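Local structure of lipocalin allergen (Canis lupus familiaris, 4ODD) at residues A[6-11]-A[87-92]; A[18-23]-A[113-118]; A[33-38]-A[146-151]; A[48-53]-A[69-74]; A[94-99]-A[125-130]. The protein is a dog dander allergen of the lipocalin family that, like its relatives, probably binds small molecules inside a beta barrel. All blocks are in the same frame, centred on the assembly; numbering follows the deposited sequence.

Contact 1: A[6-11]-A[87-92]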
# COMPACT_ATOMS: atom_id res chain seq x y z
N ASN A 6 -16.07 -1.63 9.83
CA ASN A 6 -15.14 -1.75 10.96
C ASN A 6 -13.71 -1.36 10.62
O ASN A 6 -13.11 -0.49 11.27
CB ASN A 6 -15.16 -3.18 11.52
CG ASN A 6 -15.92 -3.29 12.84
OD1 ASN A 6 -15.80 -2.43 13.71
ND2 ASN A 6 -16.70 -4.36 12.99
N VAL A 7 -13.17 -2.00 9.59
CA VAL A 7 -11.80 -1.80 9.18
C VAL A 7 -11.49 -0.32 8.93
O VAL A 7 -10.58 0.23 9.54
CB VAL A 7 -11.45 -2.71 7.95
CG1 VAL A 7 -11.22 -1.89 6.70
CG2 VAL A 7 -10.25 -3.62 8.25
N LEU A 8 -12.26 0.34 8.08
CA LEU A 8 -11.99 1.73 7.70
C LEU A 8 -11.90 2.70 8.88
O LEU A 8 -11.23 3.74 8.79
CB LEU A 8 -13.02 2.24 6.69
CG LEU A 8 -12.88 1.79 5.23
CD1 LEU A 8 -14.06 2.26 4.40
CD2 LEU A 8 -11.56 2.27 4.61
N THR A 9 -12.56 2.38 9.98
CA THR A 9 -12.55 3.31 11.10
C THR A 9 -11.20 3.29 11.80
O THR A 9 -10.58 4.34 12.03
CB THR A 9 -13.63 2.97 12.15
OG1 THR A 9 -14.87 2.68 11.50
CG2 THR A 9 -13.80 4.13 13.12
N GLN A 10 -10.75 2.07 12.09
CA GLN A 10 -9.60 1.84 12.94
C GLN A 10 -8.24 2.04 12.27
O GLN A 10 -7.22 1.90 12.92
CB GLN A 10 -9.66 0.41 13.50
CG GLN A 10 -10.82 0.17 14.44
CD GLN A 10 -10.81 1.12 15.63
OE1 GLN A 10 -11.38 2.21 15.57
NE2 GLN A 10 -10.15 0.71 16.72
N VAL A 11 -8.22 2.35 10.98
CA VAL A 11 -6.95 2.29 10.26
C VAL A 11 -6.12 3.55 10.40
O VAL A 11 -4.92 3.54 10.16
CB VAL A 11 -7.11 1.97 8.76
CG1 VAL A 11 -8.16 0.93 8.56
CG2 VAL A 11 -7.47 3.21 7.98
N PHE A 87 -8.27 1.26 -4.78
CA PHE A 87 -7.61 0.67 -3.63
C PHE A 87 -8.61 0.07 -2.65
O PHE A 87 -9.73 0.58 -2.49
CB PHE A 87 -6.75 1.74 -2.94
CG PHE A 87 -5.97 1.22 -1.78
CD1 PHE A 87 -6.33 1.55 -0.48
CD2 PHE A 87 -4.87 0.40 -1.98
CE1 PHE A 87 -5.60 1.07 0.60
CE2 PHE A 87 -4.15 -0.09 -0.90
CZ PHE A 87 -4.51 0.24 0.39
N ARG A 88 -8.19 -1.00 -1.99
CA ARG A 88 -9.03 -1.66 -1.02
C ARG A 88 -8.19 -2.17 0.13
O ARG A 88 -7.10 -2.67 -0.06
CB ARG A 88 -9.78 -2.83 -1.66
CG ARG A 88 -10.93 -2.42 -2.60
CD ARG A 88 -11.83 -3.61 -2.93
NE ARG A 88 -12.78 -3.35 -4.02
CZ ARG A 88 -13.88 -2.60 -3.91
NH1 ARG A 88 -14.18 -2.00 -2.77
NH2 ARG A 88 -14.68 -2.44 -4.96
N ILE A 89 -8.71 -2.02 1.34
CA ILE A 89 -8.14 -2.70 2.48
C ILE A 89 -8.70 -4.11 2.46
O ILE A 89 -9.91 -4.31 2.50
CB ILE A 89 -8.57 -2.03 3.78
CG1 ILE A 89 -8.32 -0.53 3.70
CG2 ILE A 89 -7.84 -2.65 4.97
CD1 ILE A 89 -6.91 -0.20 3.35
N ILE A 90 -7.83 -5.10 2.38
CA ILE A 90 -8.27 -6.49 2.37
C ILE A 90 -8.51 -7.00 3.80
O ILE A 90 -9.38 -7.83 4.03
CB ILE A 90 -7.24 -7.41 1.68
CG1 ILE A 90 -6.99 -6.96 0.24
CG2 ILE A 90 -7.71 -8.84 1.73
CD1 ILE A 90 -8.25 -6.82 -0.57
N ASP A 91 -7.72 -6.50 4.75
CA ASP A 91 -7.72 -7.07 6.10
C ASP A 91 -6.99 -6.18 7.10
O ASP A 91 -6.02 -5.51 6.76
CB ASP A 91 -7.04 -8.45 6.06
CG ASP A 91 -7.63 -9.42 7.07
OD1 ASP A 91 -8.87 -9.45 7.23
OD2 ASP A 91 -6.84 -10.15 7.71
N MET A 92 -7.47 -6.16 8.34
CA MET A 92 -6.76 -5.42 9.38
C MET A 92 -6.79 -6.10 10.75
O MET A 92 -7.86 -6.47 11.25
CB MET A 92 -7.29 -3.99 9.53
CG MET A 92 -6.51 -3.16 10.55
SD MET A 92 -7.39 -1.72 11.19
CE MET A 92 -8.67 -2.49 12.19
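Val7 sets its two methyls on different residues of strand 87-92: CG1 lies 3.9 Å from Ile89 CG2, while CG2 reaches the root of the Met92 side chain. The interface is apolar, with no hydrogen bond joining the two segments. Among the aliphatic groups, Val7 and Ile89 cross obliquely, branched chain against branched chain, and Val7 and Met92 run past each other in opposite directions. Leu8 starts out pointing away from the strand, yet its end turns back, leaving CD2 at the margin, 4.4 Å from Ile89 CG1. Valine suits its place because two methyls on one short side chain can touch both Ile89 and Met92.

The sulfur end of Met92 makes the second set of contacts. Its CG is anti to the backbone N (chi1 -176°), and the bend at chi3 (70°) turns CE toward Gln10 CB. Met92 SD lies 3.8 Å from Val11 CG1, and the Met92 and Gln10 chains meet at about a right angle. A flexible, unbranched methionine can reach both Val11 and Gln10. Gln10 offers only its aliphatic base here, and its amide end leads away from the strand.

The classic beta bulge at Ile90 and Asp91, both facing Ile98, explains why Ile89 and Met92, three positions apart, can both turn toward the helix. The short, weakly bonded helix 6-10 probably closes one end of the barrel, as in other lipocalins. Beyond it Val11 O accepts a hydrogen bond from Trp15 NE1 of strand 13-22; Leu8 also touches Ile77 of strand 77-80, and strand 87-92 continues the sheet to strand 96-104.

Contact 2: A[18-23]-A[113-118]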
# COMPACT_ATOMS: atom_id res chain seq x y z
N LEU A 18 5.91 -3.38 5.13
CA LEU A 18 6.67 -4.61 5.32
C LEU A 18 6.93 -5.32 3.98
O LEU A 18 8.08 -5.55 3.59
CB LEU A 18 5.95 -5.54 6.28
CG LEU A 18 6.16 -5.24 7.77
CD1 LEU A 18 6.45 -3.77 8.00
CD2 LEU A 18 4.98 -5.70 8.60
N TYR A 19 5.85 -5.65 3.27
CA TYR A 19 6.00 -6.32 1.99
C TYR A 19 5.17 -5.64 0.92
O TYR A 19 4.12 -5.08 1.20
CB TYR A 19 5.56 -7.78 2.07
CG TYR A 19 6.40 -8.66 2.98
CD1 TYR A 19 7.38 -9.49 2.45
CD2 TYR A 19 6.19 -8.68 4.34
CE1 TYR A 19 8.15 -10.31 3.26
CE2 TYR A 19 6.95 -9.50 5.17
CZ TYR A 19 7.93 -10.31 4.62
OH TYR A 19 8.68 -11.11 5.44
N VAL A 20 5.66 -5.71 -0.31
CA VAL A 20 4.89 -5.34 -1.49
C VAL A 20 5.11 -6.38 -2.57
O VAL A 20 6.18 -6.99 -2.66
CB VAL A 20 5.33 -3.97 -2.06
CG1 VAL A 20 5.02 -2.86 -1.10
CG2 VAL A 20 6.80 -3.99 -2.41
N SER A 21 4.09 -6.58 -3.39
CA SER A 21 4.23 -7.43 -4.57
C SER A 21 3.51 -6.75 -5.71
O SER A 21 2.71 -5.85 -5.49
CB SER A 21 3.67 -8.84 -4.32
OG SER A 21 2.26 -8.85 -4.14
N SER A 22 3.81 -7.19 -6.92
CA SER A 22 3.21 -6.61 -8.11
C SER A 22 3.33 -7.54 -9.31
O SER A 22 4.24 -8.36 -9.38
CB SER A 22 3.86 -5.26 -8.43
OG SER A 22 3.25 -4.68 -9.57
N ASN A 23 2.40 -7.41 -10.25
CA ASN A 23 2.50 -8.12 -11.52
C ASN A 23 3.59 -7.48 -12.39
O ASN A 23 4.08 -8.09 -13.33
CB ASN A 23 1.14 -8.14 -12.25
CG ASN A 23 0.64 -6.74 -12.61
OD1 ASN A 23 1.03 -5.74 -12.01
ND2 ASN A 23 -0.25 -6.67 -13.59
N VAL A 113 -0.94 -4.13 -7.22
CA VAL A 113 0.03 -3.97 -6.13
C VAL A 113 -0.55 -4.45 -4.82
O VAL A 113 -1.62 -4.00 -4.42
CB VAL A 113 0.45 -2.52 -5.94
CG1 VAL A 113 1.47 -2.41 -4.84
CG2 VAL A 113 0.99 -1.95 -7.25
N ALA A 114 0.13 -5.39 -4.17
CA ALA A 114 -0.32 -5.87 -2.86
C ALA A 114 0.63 -5.37 -1.74
O ALA A 114 1.85 -5.33 -1.91
CB ALA A 114 -0.47 -7.40 -2.86
N LEU A 115 0.07 -4.95 -0.61
CA LEU A 115 0.90 -4.45 0.48
C LEU A 115 0.55 -5.01 1.84
O LEU A 115 -0.63 -5.08 2.23
CB LEU A 115 0.81 -2.94 0.59
CG LEU A 115 1.16 -2.09 -0.60
CD1 LEU A 115 -0.09 -1.38 -1.04
CD2 LEU A 115 2.22 -1.10 -0.18
N LEU A 116 1.61 -5.40 2.56
CA LEU A 116 1.49 -5.74 3.97
C LEU A 116 2.13 -4.60 4.73
O LEU A 116 3.29 -4.27 4.52
CB LEU A 116 2.20 -7.05 4.28
CG LEU A 116 2.07 -7.49 5.74
CD1 LEU A 116 0.65 -7.32 6.23
CD2 LEU A 116 2.55 -8.93 5.91
N MET A 117 1.34 -3.96 5.57
CA MET A 117 1.83 -2.82 6.32
C MET A 117 1.72 -3.16 7.79
O MET A 117 0.75 -3.80 8.22
CB MET A 117 1.02 -1.57 6.01
CG MET A 117 1.26 -1.00 4.63
SD MET A 117 -0.22 -0.12 4.09
CE MET A 117 -1.37 -1.50 4.01
N GLY A 118 2.72 -2.74 8.56
CA GLY A 118 2.75 -3.07 9.97
C GLY A 118 2.61 -1.86 10.85
O GLY A 118 2.95 -0.75 10.46
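Leu116 O is gripped by two backbone donors, Leu18 N at 2.8 Å and Tyr19 N at 3.2 Å, both in the carbonyl plane and the second on a lone pair. This shared acceptor marks a classic beta bulge: Leu18 and Tyr19 together face Leu116. Leu116 N returns a bond to Tyr19 O, and Ser21 and Ala114 form the next hydrogen-bonded pair, with Ala114 N 2.9 Å from Ser21 O.

Side chains alternate between two faces. Val20 and Leu115, a non-hydrogen-bonded pair, lie side by side with Val20 CG1 3.4 Å from Leu115 CD2, and with Val113 make this face largely apolar; Ser22, opposite Val113, is on it too, its OG hydrogen-bonded to Lys112 O. On the other face Tyr19 and Leu116 point the same way; Leu116 CG is anti to its own N (chi1 -178°), which brings Leu116 CD2 to 4.0 Å from Tyr19 CD2. Small Ser21 and Ala114 keep this face low where the helix crosses, and Ser21 OG bonds to Ser135 OG.

Pairing strand 13-22 with strand 110-118 closes the lipocalin barrel. Helix 125-137 lies over Tyr19, Ser21 and Ala114, while strand 145-147 flanks strand 13-22 and strand 96-104 flanks strand 110-118.

Contact 3: A[33-38]-A[146-151]; sequences PFRIYL and IYLGDT
Leu148 places a methyl over the face of a guanidinium: CD2 sits 3.6 Å above the plane of the Arg35 group, over its centre. CG anti to the backbone N (chi1 -162°) and a chain extended to NE carry the Arg35 guanidinium out to Leu148. With the methyl over its face, the N-H groups can still turn to polar partners, and Arg35 NH1 makes a weak hydrogen bond to Ile28 O. Ile146 CG2 adds a looser touch, 4.1 Å from Arg35 NH1.

Within the lipocalin fold, the two segments lie where strand 36-44 begins and where the short strand 145-147 ends. They do not pair with each other; both strands pair instead with strand 13-22, and side chains join them. Arg35 is the centre of an inverse gamma turn leading into the strand, and Leu148 starts a type I turn that ends at Thr151.

Tyr37 reaches from strand 36-44 to this turn. The Tyr37 and Leu148 side chains cross at about a right angle, with Tyr37 CE1 3.7 Å from Leu148 CB and Leu148 O near the ring plane at the edge. A long side chain with a terminal hydroxyl suits this reach, for Tyr37 OH bonds to Thr151 OG1 at 2.9 Å.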
# COMPACT_ATOMS: atom_id res chain seq x y z
N PRO A 33 7.55 3.59 -8.66
CA PRO A 33 6.69 4.51 -7.91
C PRO A 33 5.88 3.78 -6.84
O PRO A 33 5.25 4.42 -6.00
CB PRO A 33 5.77 5.10 -8.98
CG PRO A 33 5.73 4.07 -10.07
CD PRO A 33 7.10 3.40 -10.05
N PHE A 34 5.90 2.46 -6.85
CA PHE A 34 5.14 1.71 -5.87
C PHE A 34 6.03 1.01 -4.88
O PHE A 34 5.57 0.21 -4.07
CB PHE A 34 4.11 0.79 -6.53
CG PHE A 34 2.95 1.54 -7.12
CD1 PHE A 34 1.85 1.88 -6.33
CD2 PHE A 34 2.98 1.96 -8.45
CE1 PHE A 34 0.78 2.60 -6.87
CE2 PHE A 34 1.93 2.68 -8.98
CZ PHE A 34 0.82 3.00 -8.19
N ARG A 35 7.32 1.33 -4.95
CA ARG A 35 8.23 1.01 -3.86
C ARG A 35 7.95 2.02 -2.73
O ARG A 35 8.69 2.98 -2.52
CB ARG A 35 9.69 1.06 -4.33
CG ARG A 35 10.68 0.33 -3.42
CD ARG A 35 12.06 0.28 -4.04
NE ARG A 35 13.06 -0.28 -3.13
CZ ARG A 35 13.41 -1.56 -3.09
NH1 ARG A 35 12.84 -2.44 -3.91
NH2 ARG A 35 14.34 -1.97 -2.23
N ILE A 36 6.85 1.78 -2.02
CA ILE A 36 6.26 2.76 -1.12
C ILE A 36 6.62 2.51 0.34
O ILE A 36 6.42 1.41 0.88
CB ILE A 36 4.72 2.71 -1.20
CG1 ILE A 36 4.25 3.08 -2.60
CG2 ILE A 36 4.11 3.66 -0.18
CD1 ILE A 36 4.79 4.38 -3.05
N TYR A 37 7.13 3.54 0.99
CA TYR A 37 7.38 3.42 2.42
C TYR A 37 6.34 4.23 3.15
O TYR A 37 6.36 5.46 3.16
CB TYR A 37 8.79 3.89 2.77
CG TYR A 37 9.84 3.00 2.15
CD1 TYR A 37 10.21 1.79 2.77
CD2 TYR A 37 10.47 3.34 0.95
CE1 TYR A 37 11.18 0.96 2.22
CE2 TYR A 37 11.43 2.52 0.40
CZ TYR A 37 11.78 1.33 1.03
OH TYR A 37 12.74 0.53 0.46
N LEU A 38 5.39 3.51 3.73
CA LEU A 38 4.33 4.17 4.47
C LEU A 38 4.82 4.88 5.70
O LEU A 38 5.77 4.44 6.36
CB LEU A 38 3.22 3.19 4.81
CG LEU A 38 2.17 3.58 3.77
CD1 LEU A 38 1.68 2.37 2.99
CD2 LEU A 38 1.03 4.40 4.39
N ILE A 146 8.50 -8.54 -2.53
CA ILE A 146 9.69 -7.85 -2.02
C ILE A 146 9.50 -7.40 -0.57
O ILE A 146 8.46 -6.84 -0.20
CB ILE A 146 10.00 -6.61 -2.86
CG1 ILE A 146 10.34 -7.02 -4.28
CG2 ILE A 146 11.15 -5.83 -2.26
CD1 ILE A 146 10.50 -5.84 -5.19
N TYR A 147 10.52 -7.66 0.26
CA TYR A 147 10.50 -7.22 1.65
C TYR A 147 11.13 -5.82 1.75
O TYR A 147 12.26 -5.60 1.28
CB TYR A 147 11.20 -8.24 2.55
CG TYR A 147 11.31 -7.82 4.00
CD1 TYR A 147 10.18 -7.73 4.81
CD2 TYR A 147 12.54 -7.50 4.56
CE1 TYR A 147 10.28 -7.33 6.13
CE2 TYR A 147 12.64 -7.10 5.88
CZ TYR A 147 11.52 -7.01 6.66
OH TYR A 147 11.63 -6.61 7.99
N LEU A 148 10.39 -4.87 2.31
CA LEU A 148 10.87 -3.49 2.39
C LEU A 148 11.10 -3.09 3.82
O LEU A 148 11.61 -1.99 4.08
CB LEU A 148 9.89 -2.51 1.75
CG LEU A 148 9.72 -2.64 0.24
CD1 LEU A 148 8.67 -1.62 -0.27
CD2 LEU A 148 11.07 -2.45 -0.45
N GLY A 149 10.73 -3.98 4.74
CA GLY A 149 10.90 -3.77 6.16
C GLY A 149 12.27 -3.30 6.63
O GLY A 149 12.38 -2.59 7.63
N ASP A 150 13.33 -3.68 5.90
CA ASP A 150 14.69 -3.39 6.36
C ASP A 150 15.46 -2.38 5.51
O ASP A 150 16.67 -2.19 5.70
CB ASP A 150 15.50 -4.69 6.45
CG ASP A 150 15.64 -5.37 5.10
OD1 ASP A 150 15.24 -4.76 4.08
OD2 ASP A 150 16.13 -6.52 5.07
N THR A 151 14.78 -1.75 4.56
CA THR A 151 15.41 -0.76 3.69
C THR A 151 14.78 0.62 3.83
O THR A 151 14.97 1.50 2.97
CB THR A 151 15.38 -1.19 2.22
OG1 THR A 151 14.05 -1.60 1.85
CG2 THR A 151 16.32 -2.35 2.01

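Contact 4: A[48-53]-A[69-74]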
# COMPACT_ATOMS: atom_id res chain seq x y z
N LEU A 48 -15.66 11.59 3.76
CA LEU A 48 -15.31 10.41 2.96
C LEU A 48 -13.99 10.51 2.19
O LEU A 48 -13.93 10.14 1.01
CB LEU A 48 -16.45 10.06 2.01
CG LEU A 48 -17.70 9.69 2.79
CD1 LEU A 48 -18.83 9.45 1.85
CD2 LEU A 48 -17.46 8.45 3.65
N LYS A 49 -12.95 11.01 2.85
CA LYS A 49 -11.63 11.20 2.24
C LYS A 49 -10.55 10.44 3.01
O LYS A 49 -10.68 10.24 4.21
CB LYS A 49 -11.28 12.70 2.18
CG LYS A 49 -12.19 13.54 1.26
CD LYS A 49 -11.67 13.52 -0.18
CE LYS A 49 -12.81 13.56 -1.20
NZ LYS A 49 -12.31 13.22 -2.57
N MET A 50 -9.50 10.01 2.32
CA MET A 50 -8.35 9.39 2.98
C MET A 50 -7.09 10.10 2.56
O MET A 50 -6.99 10.59 1.43
CB MET A 50 -8.23 7.91 2.63
CG MET A 50 -8.89 7.00 3.62
SD MET A 50 -8.80 5.28 3.09
CE MET A 50 -7.15 4.83 3.65
N LEU A 51 -6.12 10.14 3.46
CA LEU A 51 -4.81 10.66 3.12
C LEU A 51 -3.73 9.60 3.38
O LEU A 51 -3.60 9.10 4.49
CB LEU A 51 -4.53 11.95 3.91
CG LEU A 51 -3.27 12.69 3.44
CD1 LEU A 51 -3.56 13.49 2.17
CD2 LEU A 51 -2.68 13.58 4.52
N PHE A 52 -2.97 9.25 2.35
CA PHE A 52 -1.84 8.35 2.51
C PHE A 52 -0.56 9.14 2.54
O PHE A 52 -0.27 9.92 1.62
CB PHE A 52 -1.78 7.33 1.37
CG PHE A 52 -3.00 6.48 1.25
CD1 PHE A 52 -3.06 5.24 1.84
CD2 PHE A 52 -4.13 6.96 0.59
CE1 PHE A 52 -4.21 4.47 1.74
CE2 PHE A 52 -5.28 6.20 0.49
CZ PHE A 52 -5.32 4.96 1.07
N ASN A 53 0.20 8.96 3.61
CA ASN A 53 1.47 9.64 3.74
C ASN A 53 2.60 8.61 3.68
O ASN A 53 2.60 7.61 4.42
CB ASN A 53 1.49 10.42 5.04
CG ASN A 53 2.82 11.09 5.29
OD1 ASN A 53 3.58 10.70 6.19
ND2 ASN A 53 3.13 12.10 4.47
N ALA A 69 -7.58 10.77 -1.42
CA ALA A 69 -8.38 9.74 -2.06
C ALA A 69 -9.76 9.86 -1.51
O ALA A 69 -9.95 10.38 -0.42
CB ALA A 69 -7.83 8.36 -1.76
N SER A 70 -10.75 9.39 -2.26
CA SER A 70 -12.11 9.41 -1.75
C SER A 70 -12.56 8.00 -1.45
O SER A 70 -12.17 7.05 -2.13
CB SER A 70 -13.06 10.11 -2.73
OG SER A 70 -12.84 9.60 -4.04
N ILE A 71 -13.37 7.83 -0.41
CA ILE A 71 -13.99 6.54 -0.17
C ILE A 71 -15.34 6.51 -0.86
O ILE A 71 -16.23 7.30 -0.54
CB ILE A 71 -14.18 6.25 1.31
CG1 ILE A 71 -12.88 6.53 2.08
CG2 ILE A 71 -14.68 4.82 1.49
CD1 ILE A 71 -13.05 6.47 3.59
N GLY A 72 -15.49 5.61 -1.82
CA GLY A 72 -16.73 5.51 -2.56
C GLY A 72 -17.66 4.48 -1.96
O GLY A 72 -17.54 4.14 -0.78
N ARG A 73 -18.57 3.99 -2.78
CA ARG A 73 -19.52 2.98 -2.34
C ARG A 73 -18.85 1.61 -2.29
O ARG A 73 -17.96 1.31 -3.08
CB ARG A 73 -20.75 2.94 -3.27
CG ARG A 73 -20.44 2.53 -4.71
CD ARG A 73 -21.72 2.42 -5.55
NE ARG A 73 -22.54 1.26 -5.18
CZ ARG A 73 -22.32 0.02 -5.60
NH1 ARG A 73 -21.30 -0.23 -6.41
NH2 ARG A 73 -23.12 -0.97 -5.21
N ASP A 74 -19.30 0.80 -1.34
CA ASP A 74 -18.72 -0.52 -1.11
C ASP A 74 -17.23 -0.39 -0.80
O ASP A 74 -16.46 -1.33 -1.01
CB ASP A 74 -18.97 -1.44 -2.30
CG ASP A 74 -20.44 -1.62 -2.60
OD1 ASP A 74 -21.26 -1.53 -1.66
OD2 ASP A 74 -20.78 -1.85 -3.78
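Ile71 N and Leu48 O form a nearly straight backbone hydrogen bond (2.8 Å, 168° at the hydrogen). The next pair is bonded both ways: Met50 N donates to Ala69 O at 2.8 Å, and Ala69 N donates to Met50 O at 2.9 Å, the latter more bent at 132°. Between them Lys49 and Ser70 are a non-hydrogen-bonded pair.

Lys49 and Ser70 lie on one face. The lysine chain bends at chi2 (-87°) and chi3, crossing the strands toward Ser70, where Lys49 NZ lies near Ser70 CB. A small serine suits a place beside a bent lysine, and a lysine can keep its amine near the surface. Met50 and Ala69 occupy the other face. Ala69 CB is small enough to fit against the rim of the Phe52 ring, near its plane, 4.0 Å from Phe52 CE2. Flexible Met50 passes its CG obliquely by Ile71 CD1 at 4.2 Å, while the base of Leu48 lies beside Ile71.

These are the open ends of the hairpin of strands 49-57 and 62-71 in the barrel. On one side, Met50 and Phe52 pack on Ile41 of strand 36-44; Leu48 and Lys49 both face Asp44 of that strand, a G1 beta bulge where the chain turns into strand 49-57. On the other, Met50 and Ala69 meet Ile77 of strand 77-80.

Contact 5: A[94-99]-A[125-130]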
# COMPACT_ATOMS: atom_id res chain seq x y z
N PRO A 94 -4.67 -5.31 14.71
CA PRO A 94 -4.22 -4.03 15.30
C PRO A 94 -2.75 -3.79 15.01
O PRO A 94 -2.25 -2.66 15.06
CB PRO A 94 -4.44 -4.24 16.81
CG PRO A 94 -5.17 -5.55 16.95
CD PRO A 94 -4.82 -6.35 15.73
N ASN A 95 -2.06 -4.89 14.70
CA ASN A 95 -0.66 -4.87 14.31
C ASN A 95 -0.46 -4.77 12.78
O ASN A 95 0.58 -4.31 12.31
CB ASN A 95 0.04 -6.12 14.85
CG ASN A 95 1.51 -6.18 14.51
OD1 ASN A 95 2.34 -5.54 15.17
ND2 ASN A 95 1.86 -6.95 13.48
N ALA A 96 -1.46 -5.19 12.00
CA ALA A 96 -1.24 -5.34 10.56
C ALA A 96 -2.31 -4.74 9.63
O ALA A 96 -3.41 -4.37 10.06
CB ALA A 96 -0.98 -6.81 10.23
N LEU A 97 -1.97 -4.65 8.35
CA LEU A 97 -2.83 -4.04 7.34
C LEU A 97 -2.48 -4.59 5.96
O LEU A 97 -1.35 -4.45 5.49
CB LEU A 97 -2.63 -2.52 7.36
CG LEU A 97 -3.62 -1.70 6.56
CD1 LEU A 97 -4.99 -1.83 7.19
CD2 LEU A 97 -3.19 -0.25 6.50
N ILE A 98 -3.44 -5.22 5.31
CA ILE A 98 -3.23 -5.71 3.95
C ILE A 98 -4.02 -4.89 2.92
O ILE A 98 -5.26 -4.81 2.99
CB ILE A 98 -3.60 -7.19 3.80
CG1 ILE A 98 -2.72 -8.06 4.70
CG2 ILE A 98 -3.45 -7.63 2.33
CD1 ILE A 98 -3.07 -9.53 4.64
N GLY A 99 -3.31 -4.27 1.99
CA GLY A 99 -3.96 -3.46 0.98
C GLY A 99 -3.80 -4.05 -0.40
O GLY A 99 -2.83 -4.79 -0.67
N GLU A 125 3.33 -13.75 12.04
CA GLU A 125 3.72 -14.61 10.92
C GLU A 125 2.51 -15.12 10.12
O GLU A 125 2.63 -15.46 8.94
CB GLU A 125 4.57 -15.78 11.44
CG GLU A 125 5.58 -16.31 10.44
CD GLU A 125 5.04 -17.45 9.58
OE1 GLU A 125 3.80 -17.55 9.43
OE2 GLU A 125 5.86 -18.24 9.07
N GLU A 126 1.36 -15.17 10.77
CA GLU A 126 0.13 -15.60 10.13
C GLU A 126 -0.29 -14.57 9.10
O GLU A 126 -0.68 -14.91 7.99
CB GLU A 126 -0.97 -15.76 11.18
CG GLU A 126 -0.67 -16.80 12.25
CD GLU A 126 0.59 -16.49 13.06
OE1 GLU A 126 0.47 -15.84 14.13
OE2 GLU A 126 1.69 -16.89 12.62
N ASP A 127 -0.22 -13.31 9.50
CA ASP A 127 -0.37 -12.18 8.59
C ASP A 127 0.40 -12.38 7.28
O ASP A 127 -0.17 -12.22 6.19
CB ASP A 127 0.09 -10.90 9.30
CG ASP A 127 -0.75 -10.58 10.53
OD1 ASP A 127 -1.91 -11.04 10.60
OD2 ASP A 127 -0.26 -9.85 11.42
N ILE A 128 1.68 -12.74 7.37
CA ILE A 128 2.44 -13.03 6.16
C ILE A 128 1.71 -14.00 5.22
O ILE A 128 1.67 -13.79 4.00
CB ILE A 128 3.83 -13.60 6.47
CG1 ILE A 128 4.77 -12.49 6.94
CG2 ILE A 128 4.42 -14.28 5.25
CD1 ILE A 128 6.24 -12.85 6.79
N ALA A 129 1.14 -15.06 5.78
CA ALA A 129 0.41 -16.03 4.97
C ALA A 129 -0.75 -15.36 4.23
O ALA A 129 -0.89 -15.52 3.02
CB ALA A 129 -0.10 -17.17 5.85
N LYS A 130 -1.57 -14.63 4.98
CA LYS A 130 -2.72 -13.94 4.41
C LYS A 130 -2.28 -13.04 3.27
O LYS A 130 -2.96 -12.93 2.24
CB LYS A 130 -3.45 -13.11 5.48
CG LYS A 130 -4.74 -13.75 6.01
CD LYS A 130 -5.34 -12.92 7.14
CE LYS A 130 -6.56 -13.60 7.75
NZ LYS A 130 -7.06 -12.89 8.97
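The long alpha helix of the lipocalin fold, here 125-137, packs against the outside of the barrel, and its first turns set Asp127 and Lys130 on Ala96 and Ile98 of strand 96-104. Helix and strand run almost parallel, their short-segment axes 6° apart and 9.6 Å from each other at closest approach. Residues three apart on the helix, Asp127 and Lys130, thus meet residues two apart on the strand, Ala96 and Ile98, whose side chains project from the same face.

At the upstream end Ala96 CB is the nearest strand atom to Asp127 OD2, at 3.3 Å. A small alanine is compatible with a carboxylate here, and Asp127 also touches Thr93. Its place in the first turn of the helix would probably favour a negative charge, since backbone N-H groups point toward that end.

Farther along, the helix is met by the longer Ile98. Its CG1 is anti to the carbonyl carbon (chi1 -62°) and chi2 is fully extended (178°), which carries CD1 out to the helix, 4.2 Å from Asp127 O. Lys130 meets it at about a right angle, using the base of an otherwise extended chain that leads away over the sheet. This suits a lysine at a surface seam: NZ reaches Asp91 of strand 84-92 in a salt bridge, while CB rests 3.7 Å from Ile98 CD1.

In the fold
All five contacts reach one curled antiparallel sheet, the lipocalin barrel, whose interior is probably the small-molecule pocket, as in other lipocalins; helix 125-137 of contact 5 lies on its outside. Contacts 2 and 3 are closest, their centres about 8 Å apart, joined through Leu18 and Val20 of strand 13-22. Contact 5 adjoins contact 2, about 10 Å between centres, through the pairing of strands 96-104 and 110-118, and contact 1 through Ile98 beside the bulge at Ile90. Contacts 1 and 4 meet at Phe87 and Phe52, edge to face. Contacts 3 and 4 lie on opposite sides of the chain's centre, their centres about 22 Å apart; the disulfide Cys62–Cys154 ties the tail following contact 3 to strand 62-71.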